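Local coordinates for protein soluble lytic murein transglycosylase (Escherichia coli, PDB 1QSA) that cleaves the glycosidic bonds between N-acetylmuramic acid and N-acetylglucosamine in peptidoglycan, with formation of a 1,6-anhydro bond in the N-acetylmuramic acid residue, at residues R147-I161 with L172-Y184. Sequence-based numbering, arbitrary orientation. Where two conformers were deposited one is given.
Sequences RASGKQDPLAYLERI and LVTVLAGQMPADY. With SO4 (sulfate ion), chain M.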
loop_
_atom_site.group_PDB
_atom_site.type_symbol
_atom_site.label_atom_id
_atom_site.label_comp_id
_atom_site.label_asym_id
_atom_site.label_seq_id
_atom_site.Cartn_x
_atom_site.Cartn_y
_atom_site.Cartn_z
ATOM N N ARG A 147 17.687 -14.075 -26.777
ATOM C CA ARG A 147 16.914 -14.525 -27.923
ATOM C C ARG A 147 17.837 -14.859 -29.111
ATOM O O ARG A 147 17.633 -15.852 -29.802
ATOM C CB ARG A 147 15.887 -13.462 -28.332
ATOM C CG ARG A 147 15.035 -13.858 -29.536
ATOM C CD ARG A 147 13.954 -12.823 -29.805
ATOM N NE ARG A 147 13.120 -13.203 -30.948
ATOM C CZ ARG A 147 12.032 -12.546 -31.337
ATOM N NH1 ARG A 147 11.609 -11.473 -30.673
ATOM N NH2 ARG A 147 11.351 -12.971 -32.396
ATOM N N ALA A 148 18.872 -14.052 -29.313
ATOM C CA ALA A 148 19.808 -14.267 -30.415
ATOM C C ALA A 148 20.595 -15.575 -30.299
ATOM O O ALA A 148 21.058 -16.104 -31.310
ATOM C CB ALA A 148 20.767 -13.086 -30.533
ATOM N N SER A 149 20.710 -16.102 -29.082
ATOM C CA SER A 149 21.450 -17.340 -28.828
ATOM C C SER A 149 20.729 -18.602 -29.289
ATOM O O SER A 149 21.349 -19.660 -29.407
ATOM C CB SER A 149 21.718 -17.493 -27.333
ATOM O OG SER A 149 20.534 -17.905 -26.670
ATOM N N GLY A 150 19.410 -18.499 -29.464
ATOM C CA GLY A 150 18.605 -19.636 -29.867
ATOM C C GLY A 150 18.130 -20.421 -28.660
ATOM O O GLY A 150 17.418 -21.419 -28.800
ATOM N N LYS A 151 18.511 -19.969 -27.465
ATOM C CA LYS A 151 18.144 -20.666 -26.235
ATOM C C LYS A 151 16.858 -20.179 -25.578
ATOM O O LYS A 151 16.472 -20.692 -24.528
ATOM C CB LYS A 151 19.291 -20.609 -25.218
ATOM C CG LYS A 151 20.629 -21.208 -25.696
ATOM C CD LYS A 151 20.497 -22.659 -26.111
ATOM C CE LYS A 151 21.873 -23.343 -26.149
ATOM N NZ LYS A 151 22.849 -22.575 -26.962
ATOM N N GLN A 152 16.216 -19.178 -26.167
ATOM C CA GLN A 152 14.959 -18.671 -25.616
ATOM C C GLN A 152 13.800 -19.531 -26.127
ATOM O O GLN A 152 13.479 -19.495 -27.313
ATOM C CB GLN A 152 14.738 -17.211 -26.017
ATOM C CG GLN A 152 13.438 -16.610 -25.471
ATOM C CD GLN A 152 13.177 -15.221 -26.012
ATOM O OE1 GLN A 152 12.937 -15.044 -27.206
ATOM N NE2 GLN A 152 13.235 -14.221 -25.135
ATOM N N ASP A 153 13.201 -20.306 -25.227
ATOM C CA ASP A 153 12.060 -21.178 -25.543
ATOM C C ASP A 153 10.921 -20.284 -26.048
ATOM O O ASP A 153 10.535 -19.331 -25.366
ATOM C CB ASP A 153 11.626 -21.915 -24.261
ATOM C CG ASP A 153 10.483 -22.925 -24.482
ATOM O OD1 ASP A 153 9.879 -22.975 -25.573
ATOM O OD2 ASP A 153 10.192 -23.681 -23.530
ATOM N N PRO A 154 10.406 -20.544 -27.268
ATOM C CA PRO A 154 9.311 -19.702 -27.773
ATOM C C PRO A 154 8.102 -19.700 -26.825
ATOM O O PRO A 154 7.367 -18.712 -26.751
ATOM C CB PRO A 154 8.997 -20.306 -29.152
ATOM C CG PRO A 154 9.524 -21.719 -29.059
ATOM C CD PRO A 154 10.783 -21.575 -28.253
ATOM N N LEU A 155 7.906 -20.793 -26.087
ATOM C CA LEU A 155 6.804 -20.851 -25.130
ATOM C C LEU A 155 7.000 -19.815 -24.023
ATOM O O LEU A 155 6.022 -19.316 -23.471
ATOM C CB LEU A 155 6.659 -22.244 -24.508
ATOM C CG LEU A 155 6.076 -23.362 -25.381
ATOM C CD1 LEU A 155 6.043 -24.654 -24.559
ATOM C CD2 LEU A 155 4.678 -23.002 -25.875
ATOM N N ALA A 156 8.257 -19.507 -23.687
ATOM C CA ALA A 156 8.547 -18.508 -22.653
ATOM C C ALA A 156 8.203 -17.121 -23.195
ATOM O O ALA A 156 7.757 -16.245 -22.446
ATOM C CB ALA A 156 10.023 -18.566 -22.234
ATOM N N TYR A 157 8.388 -16.934 -24.500
ATOM C CA TYR A 157 8.079 -15.661 -25.149
ATOM C C TYR A 157 6.565 -15.435 -25.088
ATOM O O TYR A 157 6.092 -14.387 -24.633
ATOM C CB TYR A 157 8.544 -15.661 -26.614
ATOM C CG TYR A 157 8.552 -14.282 -27.242
ATOM C CD1 TYR A 157 7.370 -13.691 -27.713
ATOM C CD2 TYR A 157 9.732 -13.542 -27.316
ATOM C CE1 TYR A 157 7.368 -12.397 -28.232
ATOM C CE2 TYR A 157 9.741 -12.239 -27.834
ATOM C CZ TYR A 157 8.555 -11.676 -28.288
ATOM O OH TYR A 157 8.570 -10.394 -28.771
ATOM N N LEU A 158 5.808 -16.456 -25.481
ATOM C CA LEU A 158 4.351 -16.375 -25.482
ATOM C C LEU A 158 3.803 -16.210 -24.055
ATOM O O LEU A 158 2.835 -15.473 -23.836
ATOM C CB LEU A 158 3.766 -17.620 -26.159
ATOM C CG LEU A 158 2.356 -17.473 -26.726
ATOM C CD1 LEU A 158 2.315 -16.360 -27.781
ATOM C CD2 LEU A 158 1.922 -18.806 -27.324
ATOM N N GLU A 159 4.455 -16.847 -23.082
ATOM C CA GLU A 159 4.051 -16.741 -21.678
ATOM C C GLU A 159 4.165 -15.303 -21.158
ATOM O O GLU A 159 3.330 -14.851 -20.368
ATOM C CB GLU A 159 4.884 -17.699 -20.816
ATOM C CG GLU A 159 4.714 -17.541 -19.300
ATOM C CD GLU A 159 3.299 -17.814 -18.795
ATOM O OE1 GLU A 159 2.435 -18.260 -19.588
ATOM O OE2 GLU A 159 3.054 -17.574 -17.589
ATOM N N ARG A 160 5.199 -14.577 -21.582
ATOM C CA ARG A 160 5.313 -13.200 -21.129
ATOM C C ARG A 160 4.172 -12.348 -21.688
ATOM O O ARG A 160 3.715 -11.414 -21.018
ATOM C CB ARG A 160 6.670 -12.571 -21.478
ATOM C CG ARG A 160 6.833 -11.238 -20.755
ATOM C CD ARG A 160 8.200 -10.589 -20.936
ATOM N NE ARG A 160 8.316 -9.448 -20.034
ATOM C CZ ARG A 160 9.131 -8.416 -20.210
ATOM N NH1 ARG A 160 9.916 -8.357 -21.280
ATOM N NH2 ARG A 160 9.144 -7.428 -19.315
ATOM N N ILE A 161 3.727 -12.651 -22.912
ATOM C CA ILE A 161 2.604 -11.921 -23.522
ATOM C C ILE A 161 1.349 -12.144 -22.666
ATOM O O ILE A 161 0.626 -11.192 -22.345
ATOM C CB ILE A 161 2.349 -12.374 -24.995
ATOM C CG1 ILE A 161 3.485 -11.870 -25.892
ATOM C CG2 ILE A 161 0.982 -11.876 -25.475
ATOM C CD1 ILE A 161 3.350 -12.225 -27.352
ATOM N N LEU A 172 3.221 -3.408 -23.433
ATOM C CA LEU A 172 4.203 -4.490 -23.523
ATOM C C LEU A 172 3.652 -5.623 -24.398
ATOM O O LEU A 172 4.384 -6.206 -25.188
ATOM C CB LEU A 172 4.589 -5.006 -22.132
ATOM C CG LEU A 172 5.570 -6.189 -22.062
ATOM C CD1 LEU A 172 6.872 -5.869 -22.805
ATOM C CD2 LEU A 172 5.839 -6.559 -20.605
ATOM N N VAL A 173 2.361 -5.920 -24.271
ATOM C CA VAL A 173 1.761 -6.964 -25.106
ATOM C C VAL A 173 2.010 -6.645 -26.581
ATOM O O VAL A 173 2.447 -7.508 -27.352
ATOM C CB VAL A 173 0.217 -7.084 -24.868
ATOM C CG1 VAL A 173 -0.406 -8.047 -25.900
ATOM C CG2 VAL A 173 -0.039 -7.629 -23.471
ATOM N N THR A 174 1.777 -5.384 -26.937
ATOM C CA THR A 174 1.954 -4.918 -28.296
ATOM C C THR A 174 3.411 -4.962 -28.760
ATOM O O THR A 174 3.685 -5.404 -29.877
ATOM C CB THR A 174 1.313 -3.528 -28.463
ATOM O OG1 THR A 174 -0.114 -3.696 -28.497
ATOM C CG2 THR A 174 1.782 -2.842 -29.736
ATOM N N VAL A 175 4.345 -4.523 -27.912
ATOM C CA VAL A 175 5.763 -4.560 -28.276
ATOM C C VAL A 175 6.217 -6.010 -28.513
ATOM O O VAL A 175 6.899 -6.299 -29.505
ATOM C CB VAL A 175 6.662 -3.898 -27.183
ATOM C CG1 VAL A 175 8.155 -4.192 -27.433
ATOM C CG2 VAL A 175 6.444 -2.400 -27.186
ATOM N N LEU A 176 5.808 -6.916 -27.629
ATOM C CA LEU A 176 6.184 -8.324 -27.741
ATOM C C LEU A 176 5.603 -8.956 -29.009
ATOM O O LEU A 176 6.320 -9.622 -29.757
ATOM C CB LEU A 176 5.742 -9.100 -26.495
ATOM C CG LEU A 176 6.483 -8.768 -25.185
ATOM C CD1 LEU A 176 5.869 -9.520 -24.026
ATOM C CD2 LEU A 176 7.963 -9.113 -25.303
ATOM N N ALA A 177 4.325 -8.699 -29.272
ATOM C CA ALA A 177 3.671 -9.251 -30.456
ATOM C C ALA A 177 4.252 -8.653 -31.741
ATOM O O ALA A 177 4.291 -9.323 -32.775
ATOM C CB ALA A 177 2.152 -9.050 -30.391
ATOM N N GLY A 178 4.710 -7.403 -31.669
ATOM C CA GLY A 178 5.316 -6.765 -32.831
ATOM C C GLY A 178 6.639 -7.426 -33.211
ATOM O O GLY A 178 7.068 -7.343 -34.357
ATOM N N GLN A 179 7.290 -8.067 -32.242
ATOM C CA GLN A 179 8.562 -8.765 -32.466
ATOM C C GLN A 179 8.346 -10.278 -32.320
ATOM O O GLN A 179 9.261 -11.009 -31.974
ATOM C CB GLN A 179 9.602 -8.314 -31.423
ATOM C CG GLN A 179 9.747 -6.799 -31.238
ATOM C CD GLN A 179 10.612 -6.418 -30.037
ATOM O OE1 GLN A 179 11.259 -7.264 -29.422
ATOM N NE2 GLN A 179 10.625 -5.136 -29.705
ATOM N N MET A 180 7.132 -10.750 -32.590
ATOM C CA MET A 180 6.803 -12.171 -32.432
ATOM C C MET A 180 7.693 -13.190 -33.155
ATOM O O MET A 180 8.065 -12.988 -34.316
ATOM C CB MET A 180 5.359 -12.411 -32.895
ATOM C CG MET A 180 4.783 -13.747 -32.477
ATOM S SD MET A 180 4.392 -13.758 -30.734
ATOM C CE MET A 180 2.627 -13.357 -30.779
ATOM N N PRO A 181 8.098 -14.269 -32.454
ATOM C CA PRO A 181 8.924 -15.297 -33.094
ATOM C C PRO A 181 8.056 -15.893 -34.212
ATOM O O PRO A 181 6.826 -15.874 -34.118
ATOM C CB PRO A 181 9.119 -16.324 -31.980
ATOM C CG PRO A 181 9.102 -15.490 -30.734
ATOM C CD PRO A 181 8.024 -14.469 -30.997
ATOM N N ALA A 182 8.685 -16.439 -35.249
ATOM C CA ALA A 182 7.947 -17.021 -36.373
ATOM C C ALA A 182 6.897 -18.057 -35.977
ATOM O O ALA A 182 5.854 -18.155 -36.628
ATOM C CB ALA A 182 8.921 -17.614 -37.390
ATOM N N ASP A 183 7.149 -18.781 -34.888
ATOM C CA ASP A 183 6.238 -19.818 -34.388
ATOM C C ASP A 183 4.795 -19.330 -34.227
ATOM O O ASP A 183 3.840 -20.051 -34.565
ATOM C CB ASP A 183 6.687 -20.326 -33.009
ATOM C CG ASP A 183 8.138 -20.760 -32.973
ATOM O OD1 ASP A 183 9.041 -19.909 -33.188
ATOM O OD2 ASP A 183 8.368 -21.953 -32.679
ATOM N N TYR A 184 4.642 -18.100 -33.733
ATOM C CA TYR A 184 3.326 -17.542 -33.462
ATOM C C TYR A 184 2.980 -16.291 -34.264
ATOM O O TYR A 184 2.067 -15.550 -33.908
ATOM C CB TYR A 184 3.202 -17.239 -31.959
ATOM C CG TYR A 184 3.823 -18.296 -31.066
ATOM C CD1 TYR A 184 3.318 -19.601 -31.026
ATOM C CD2 TYR A 184 4.935 -17.995 -30.279
ATOM C CE1 TYR A 184 3.912 -20.579 -30.221
ATOM C CE2 TYR A 184 5.537 -18.959 -29.474
ATOM C CZ TYR A 184 5.021 -20.246 -29.448
ATOM O OH TYR A 184 5.612 -21.182 -28.634
HETATM S S SO4 M . 12.419 -15.866 -34.971
HETATM O O1 SO4 M . 11.985 -17.088 -34.266
HETATM O O2 SO4 M . 11.305 -15.335 -35.779
HETATM O O3 SO4 M . 12.859 -14.852 -33.989
HETATM O O4 SO4 M . 13.549 -16.191 -35.869
HETATM O O HOH W 1 12.726 -10.000 -28.381
#
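The carbonyl oxygen of Gln179 is gripped end-on by both terminal nitrogens of Arg147, NH1 at 2.7 Å and NH2 at 2.9 Å from Gln179 O, and it lies close to the guanidinium plane. This is a helical hairpin of the Slt70 alpha-superhelix: helices 154-166 and 170-178 run nearly antiparallel, the axes of segments 154-161 and 172-178 approaching to 9.8 Å at 153°, and the arginine reaches in from the C-terminal part of the preceding helix, 138-148. With its whole chain extended, CG anti to the backbone N (chi1 180°), Arg147 spans the gap to the carbonyl. Its NH2 also donates to a sulfate, probably from the crystallisation liquor, which Ala182 N holds from the other segment; NH1 donates to a water as well.

One turn back, Leu176 O accepts from Tyr157 OH at 2.6 Å, in the carbonyl plane and on a lone pair, while also taking the backbone N-H of Gln179. The hydroxyl thus ties the buried phenol to the last turn of the opposing helix. Pro181 then closes over one face of this ring, its CD 3.6 Å from the centroid in a CH-pi contact, and Met180 SD approaches obliquely as a Met-aromatic neighbour. Trp129 of helix 118-129 meets the same tyrosine.

Toward the hairpin's closed end the packing turns aliphatic. Ile161 lays CG1 against Leu176 CB and extends CD1 to the methyl of Met180; helix 185-196 backs Met180 through Ile191. At the other end, Tyr184 is sandwiched between its neighbour Asp183 CB and, on the opposite face, Leu158 CD2, which sits 3.9 Å from the ring centroid and only 8° off the normal.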